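Local coordinates for protein mannan endo-1,4-beta-mannosidase (Bacillus subtilis, PDB 3CBW) that hydrolyses internal beta-1,4-mannosidic linkages of mannan, galactomannan and glucomannan in the breakdown of glucomannan, at residues A[43-48]-A[56-61]; A[112-117]-A[305-310]. The protein carries 3 engineered substitutions. All blocks are in the same frame, centred on the assembly; numbering follows the deposited sequence.

Contact 1. Residues A[43-48]-A[56-61]; sequences SGAFGG and MAEADR
Ala45 and the carbonyl of Phe46, on strand 41-49, meet helix 57-66 through a single side chain, that of Glu58. The axes of strand 44-48 and helix 57-61 approach to 7.9 Å with their directions 141° apart, as befits a strand and the helix that runs back along it in a beta-alpha-beta unit. At the start of the helix, Met56 O and Ala57 O accept the backbone N-H groups of Asp60 and Arg61. Glu58 N lies in the first turn, where an N-H has no carbonyl of a preceding turn to meet; it donates to a water (3.1 Å from Glu58 N) that in turn donates to Gly47 O. The Glu58 side chain leaves with CG anti to its N (chi1 178°), which lays CG 3.9 Å from Ala45 CB and 3.4 Å from Phe46 O. A bend at chi2 then swings the carboxylate round. Small residues suit this seam: the methyl of Ala45 points at the helix without holding it off, and Ala59 leaves room for Tyr102. One turn on, Arg61 NH2 reaches Glu58 OE1 in a 3.0 Å salt bridge, bent to 149° at the hydrogen and using the syn lone pair, while Glu58 OE2 is hydrogen-bonded to Ser312 OG. With an alanine for Glu58, Arg61 and Ser312 would probably lose their shared carboxylate and Ala45 the CG packed on it. The chemistry is divided: methylenes face the strand, where Phe46 O is buried without a polar partner, while the carboxylate turns aside, its charge probably offset by Arg61 and its other oxygen satisfied by Ser312.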
loop_
_atom_site.group_PDB
_atom_site.type_symbol
_atom_site.label_atom_id
_atom_site.label_comp_id
_atom_site.label_asym_id
_atom_site.label_seq_id
_atom_site.Cartn_x
_atom_site.Cartn_y
_atom_site.Cartn_z
ATOM N N SER A 43 1.721 -7.490 10.994
ATOM C CA SER A 43 2.728 -6.439 11.058
ATOM C C SER A 43 3.295 -6.170 9.667
ATOM O O SER A 43 3.194 -7.001 8.759
ATOM C CB SER A 43 3.831 -6.845 12.023
ATOM O OG SER A 43 4.410 -8.059 11.580
ATOM N N GLY A 44 3.903 -5.007 9.511
ATOM C CA GLY A 44 4.424 -4.605 8.221
ATOM C C GLY A 44 5.434 -3.512 8.381
ATOM O O GLY A 44 5.370 -2.702 9.314
ATOM N N ALA A 45 6.364 -3.480 7.435
ATOM C CA ALA A 45 7.365 -2.425 7.385
ATOM C C ALA A 45 7.726 -2.093 5.955
ATOM O O ALA A 45 7.785 -2.972 5.106
ATOM C CB ALA A 45 8.613 -2.846 8.121
ATOM N N PHE A 46 7.970 -0.813 5.700
ATOM C CA PHE A 46 8.493 -0.345 4.430
ATOM C C PHE A 46 9.996 -0.603 4.374
ATOM O O PHE A 46 10.738 -0.212 5.276
ATOM C CB PHE A 46 8.216 1.143 4.279
ATOM C CG PHE A 46 8.673 1.723 2.974
ATOM C CD1 PHE A 46 8.249 1.178 1.756
ATOM C CD2 PHE A 46 9.507 2.838 2.947
ATOM C CE1 PHE A 46 8.641 1.733 0.540
ATOM C CE2 PHE A 46 9.896 3.403 1.732
ATOM C CZ PHE A 46 9.460 2.847 0.533
ATOM N N GLY A 47 10.441 -1.266 3.314
ATOM C CA GLY A 47 11.850 -1.599 3.153
ATOM C C GLY A 47 12.651 -0.567 2.389
ATOM O O GLY A 47 13.883 -0.605 2.431
ATOM N N GLY A 48 11.969 0.324 1.657
ATOM C CA GLY A 48 12.632 1.396 0.926
ATOM C C GLY A 48 12.289 1.441 -0.553
ATOM O O GLY A 48 11.448 0.679 -1.046
ATOM N N MET A 56 17.076 -5.261 3.039
ATOM C CA MET A 56 16.515 -6.054 4.122
ATOM C C MET A 56 16.846 -5.484 5.492
ATOM O O MET A 56 16.436 -6.051 6.498
ATOM C CB MET A 56 16.978 -7.505 4.004
ATOM C CG MET A 56 16.524 -8.172 2.695
ATOM S SD MET A 56 14.739 -7.975 2.280
ATOM C CE MET A 56 14.020 -8.751 3.704
ATOM N N ALA A 57 17.543 -4.342 5.525
ATOM C CA ALA A 57 17.984 -3.758 6.791
ATOM C C ALA A 57 16.831 -3.455 7.742
ATOM O O ALA A 57 16.915 -3.719 8.937
ATOM C CB ALA A 57 18.828 -2.491 6.560
ATOM N N GLU A 58 15.747 -2.893 7.208
ATOM C CA GLU A 58 14.583 -2.590 8.034
ATOM C C GLU A 58 13.991 -3.849 8.691
ATOM O O GLU A 58 13.762 -3.859 9.892
ATOM C CB GLU A 58 13.530 -1.804 7.228
ATOM C CG GLU A 58 12.248 -1.466 8.000
ATOM C CD GLU A 58 12.471 -0.542 9.198
ATOM O OE1 GLU A 58 13.528 0.131 9.288
ATOM O OE2 GLU A 58 11.565 -0.466 10.057
ATOM N N ALA A 59 13.780 -4.910 7.915
ATOM C CA ALA A 59 13.310 -6.178 8.480
ATOM C C ALA A 59 14.285 -6.721 9.520
ATOM O O ALA A 59 13.875 -7.186 10.577
ATOM C CB ALA A 59 13.088 -7.205 7.384
ATOM N N ASP A 60 15.581 -6.638 9.216
ATOM C CA ASP A 60 16.598 -7.193 10.100
ATOM C C ASP A 60 16.705 -6.425 11.425
ATOM O O ASP A 60 16.892 -7.041 12.478
ATOM C CB ASP A 60 17.952 -7.288 9.379
ATOM C CG ASP A 60 17.951 -8.320 8.247
ATOM O OD1 ASP A 60 17.086 -9.225 8.252
ATOM O OD2 ASP A 60 18.823 -8.241 7.356
ATOM N N ARG A 61 16.548 -5.098 11.367
ATOM C CA ARG A 61 16.547 -4.232 12.562
ATOM C C ARG A 61 15.353 -4.519 13.457
ATOM O O ARG A 61 15.472 -4.500 14.675
ATOM C CB ARG A 61 16.509 -2.743 12.190
ATOM C CG ARG A 61 17.834 -2.102 11.846
ATOM C CD ARG A 61 17.776 -0.574 12.017
ATOM N NE ARG A 61 16.507 0.030 11.588
ATOM C CZ ARG A 61 16.241 1.336 11.634
ATOM N NH1 ARG A 61 17.151 2.195 12.080
ATOM N NH2 ARG A 61 15.066 1.794 11.223
HETATM O O HOH W 1 15.680 -1.403 4.470
#

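Contact 2. Residues A[112-117]-A[305-310]; sequences SLHLAN and LAWNDE
Trp307 reaches across the mouth of the barrel, where, within residues 112-117, Ser112 and His114 meet it. Its CA-CB bond does not aim at them; a first torsion of -141°, away from the usual staggered positions, helps carry the six-membered part of the indole over. There CH2 lies 4.4 Å from Ser112 OG, which sits at the edge of the indole near its plane, and CZ2 lies 4.4 Å from His114 CE1. Even this closer part is light van der Waals contact, with 71 Å² buried in all. Tryptophan suits the place because its long side chain crosses much of the 12.0 Å that separate Trp307 CA from Ser112 CA. Ser112 OG and His114 ND1 both hydrogen-bond to Asp76 OD2, so one carboxylate oxygen holds the two polar groups in position.

Beyond these rings the segments part. His114 centres an inverse gamma turn, with a weak 3.0 Å bond from Leu115 N to Leu113 O, which turns the chain outward; on the other side Asp309 and Glu310 are exposed to solvent. By similarity His114, Trp307 and Asn308 bind substrate, and the indole lies beside Glu275, the probable nucleophile, and Tyr251, so the pair of rings probably helps to line the sugar-binding cleft.

Arg172, at the end of strand 169-172, touches both Ser112 and Trp307 and bridges them from a third strand. His175 meets the His114 ring edge-to-face, strand 271-278 brings Glu275 against the indole, and helix 143-163 packs outside the barrel on Leu113 and Leu115.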
loop_
_atom_site.group_PDB
_atom_site.type_symbol
_atom_site.label_atom_id
_atom_site.label_comp_id
_atom_site.label_asym_id
_atom_site.label_seq_id
_atom_site.Cartn_x
_atom_site.Cartn_y
_atom_site.Cartn_z
ATOM N N SER A 112 4.199 0.038 -3.491
ATOM C CA SER A 112 3.633 1.364 -3.756
ATOM C C SER A 112 4.450 2.054 -4.836
ATOM O O SER A 112 5.475 1.536 -5.266
ATOM C CB SER A 112 3.608 2.222 -2.484
ATOM O OG SER A 112 4.916 2.433 -1.967
ATOM N N LEU A 113 3.973 3.216 -5.277
ATOM C CA LEU A 113 4.597 3.931 -6.391
ATOM C C LEU A 113 4.610 5.436 -6.182
ATOM O O LEU A 113 3.569 6.093 -6.289
ATOM C CB LEU A 113 3.836 3.661 -7.688
ATOM C CG LEU A 113 3.667 2.203 -8.134
ATOM C CD1 LEU A 113 2.591 2.051 -9.190
ATOM C CD2 LEU A 113 4.988 1.643 -8.633
ATOM N N HIS A 114 5.788 5.999 -5.936
ATOM C CA HIS A 114 5.934 7.465 -5.939
ATOM C C HIS A 114 6.168 7.953 -7.367
ATOM O O HIS A 114 7.258 8.414 -7.717
ATOM C CB HIS A 114 7.035 7.906 -4.987
ATOM C CG HIS A 114 6.606 7.888 -3.552
ATOM N ND1 HIS A 114 6.220 6.733 -2.904
ATOM C CD2 HIS A 114 6.473 8.890 -2.649
ATOM C CE1 HIS A 114 5.882 7.022 -1.658
ATOM N NE2 HIS A 114 6.033 8.323 -1.476
ATOM N N LEU A 115 5.129 7.858 -8.197
ATOM C CA LEU A 115 5.250 8.075 -9.633
ATOM C C LEU A 115 5.724 9.465 -9.983
ATOM O O LEU A 115 5.204 10.458 -9.463
ATOM C CB LEU A 115 3.907 7.867 -10.323
ATOM C CG LEU A 115 3.302 6.466 -10.350
ATOM C CD1 LEU A 115 1.907 6.550 -10.983
ATOM C CD2 LEU A 115 4.203 5.516 -11.134
ATOM N N ALA A 116 6.684 9.528 -10.904
ATOM C CA ALA A 116 7.008 10.785 -11.571
ATOM C C ALA A 116 5.760 11.313 -12.269
ATOM O O ALA A 116 4.811 10.561 -12.540
ATOM C CB ALA A 116 8.145 10.581 -12.555
ATOM N N ASN A 117 5.776 12.611 -12.558
ATOM C CA ASN A 117 4.617 13.345 -13.031
ATOM C C ASN A 117 4.648 13.456 -14.548
ATOM O O ASN A 117 5.465 14.198 -15.103
ATOM C CB ASN A 117 4.673 14.734 -12.403
ATOM C CG ASN A 117 3.477 15.591 -12.710
ATOM O OD1 ASN A 117 2.709 15.330 -13.634
ATOM N ND2 ASN A 117 3.323 16.659 -11.922
ATOM N N LEU A 305 1.406 -1.081 8.163
ATOM C CA LEU A 305 2.705 -0.994 7.503
ATOM C C LEU A 305 3.400 0.252 8.012
ATOM O O LEU A 305 3.060 1.367 7.613
ATOM C CB LEU A 305 2.568 -0.947 5.970
ATOM C CG LEU A 305 3.894 -0.945 5.196
ATOM C CD1 LEU A 305 4.211 -2.325 4.705
ATOM C CD2 LEU A 305 3.898 0.045 4.023
ATOM N N ALA A 306 4.313 0.062 8.948
ATOM C CA ALA A 306 5.058 1.180 9.491
ATOM C C ALA A 306 6.135 1.585 8.510
ATOM O O ALA A 306 6.729 0.735 7.840
ATOM C CB ALA A 306 5.654 0.822 10.839
ATOM N N TRP A 307 6.391 2.882 8.409
ATOM C CA TRP A 307 7.436 3.333 7.497
ATOM C C TRP A 307 8.830 3.036 8.075
ATOM O O TRP A 307 8.959 2.508 9.179
ATOM C CB TRP A 307 7.246 4.809 7.150
ATOM C CG TRP A 307 7.547 5.154 5.714
ATOM C CD1 TRP A 307 8.536 5.991 5.248
ATOM C CD2 TRP A 307 6.846 4.678 4.550
ATOM N NE1 TRP A 307 8.488 6.056 3.874
ATOM C CE2 TRP A 307 7.456 5.276 3.421
ATOM C CE3 TRP A 307 5.764 3.805 4.354
ATOM C CZ2 TRP A 307 7.019 5.032 2.114
ATOM C CZ3 TRP A 307 5.343 3.553 3.041
ATOM C CH2 TRP A 307 5.967 4.177 1.945
ATOM N N ASN A 308 9.868 3.312 7.296
ATOM C CA ASN A 308 11.244 3.025 7.720
ATOM C C ASN A 308 11.898 4.262 8.337
ATOM O O ASN A 308 11.195 5.186 8.760
ATOM C CB ASN A 308 12.066 2.452 6.552
ATOM C CG ASN A 308 12.226 3.429 5.397
ATOM O OD1 ASN A 308 11.563 4.464 5.325
ATOM N ND2 ASN A 308 13.118 3.095 4.475
ATOM N N ASP A 309 13.232 4.271 8.392
ATOM C CA ASP A 309 14.000 5.405 8.919
ATOM C C ASP A 309 13.472 5.854 10.289
ATOM O O ASP A 309 13.259 5.008 11.153
ATOM C CB ASP A 309 14.056 6.537 7.886
ATOM C CG ASP A 309 14.709 6.102 6.574
ATOM O OD1 ASP A 309 15.449 5.091 6.560
ATOM O OD2 ASP A 309 14.484 6.780 5.554
ATOM N N GLU A 310 13.256 7.153 10.493
ATOM C CA GLU A 310 12.853 7.655 11.817
ATOM C C GLU A 310 11.436 7.241 12.247
ATOM O O GLU A 310 11.083 7.352 13.428
ATOM C CB GLU A 310 13.041 9.178 11.923
ATOM C CG GLU A 310 12.200 9.997 10.957
ATOM C CD GLU A 310 12.937 10.349 9.667
ATOM O OE1 GLU A 310 12.663 11.442 9.125
ATOM O OE2 GLU A 310 13.791 9.554 9.205
#

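Overall arrangement
Contact 1 closes before contact 2 opens along the chain, and their centres lie 12 Å apart in one TIM-barrel-type domain. They meet because strands 41-49 and 301-306 are parallel neighbours: Phe46 N is 2.9 Å from Ala306 O and Gly44 O is 3.0 Å from Ala306 N, both probable hydrogen bonds. Strand 72-79 stands between 41-49 and 108-114 in the curved sheet. Contact 1 lies where helix 57-66 packs on the outside of the barrel, whereas contact 2 reaches across it at its strands' C-terminal ends. The Phe46 ring joins them by stacking on Trp307, with Phe46 CD2 3.2 Å from Trp307 CE2, so one strand serves the outer helix layer and the probable substrate site.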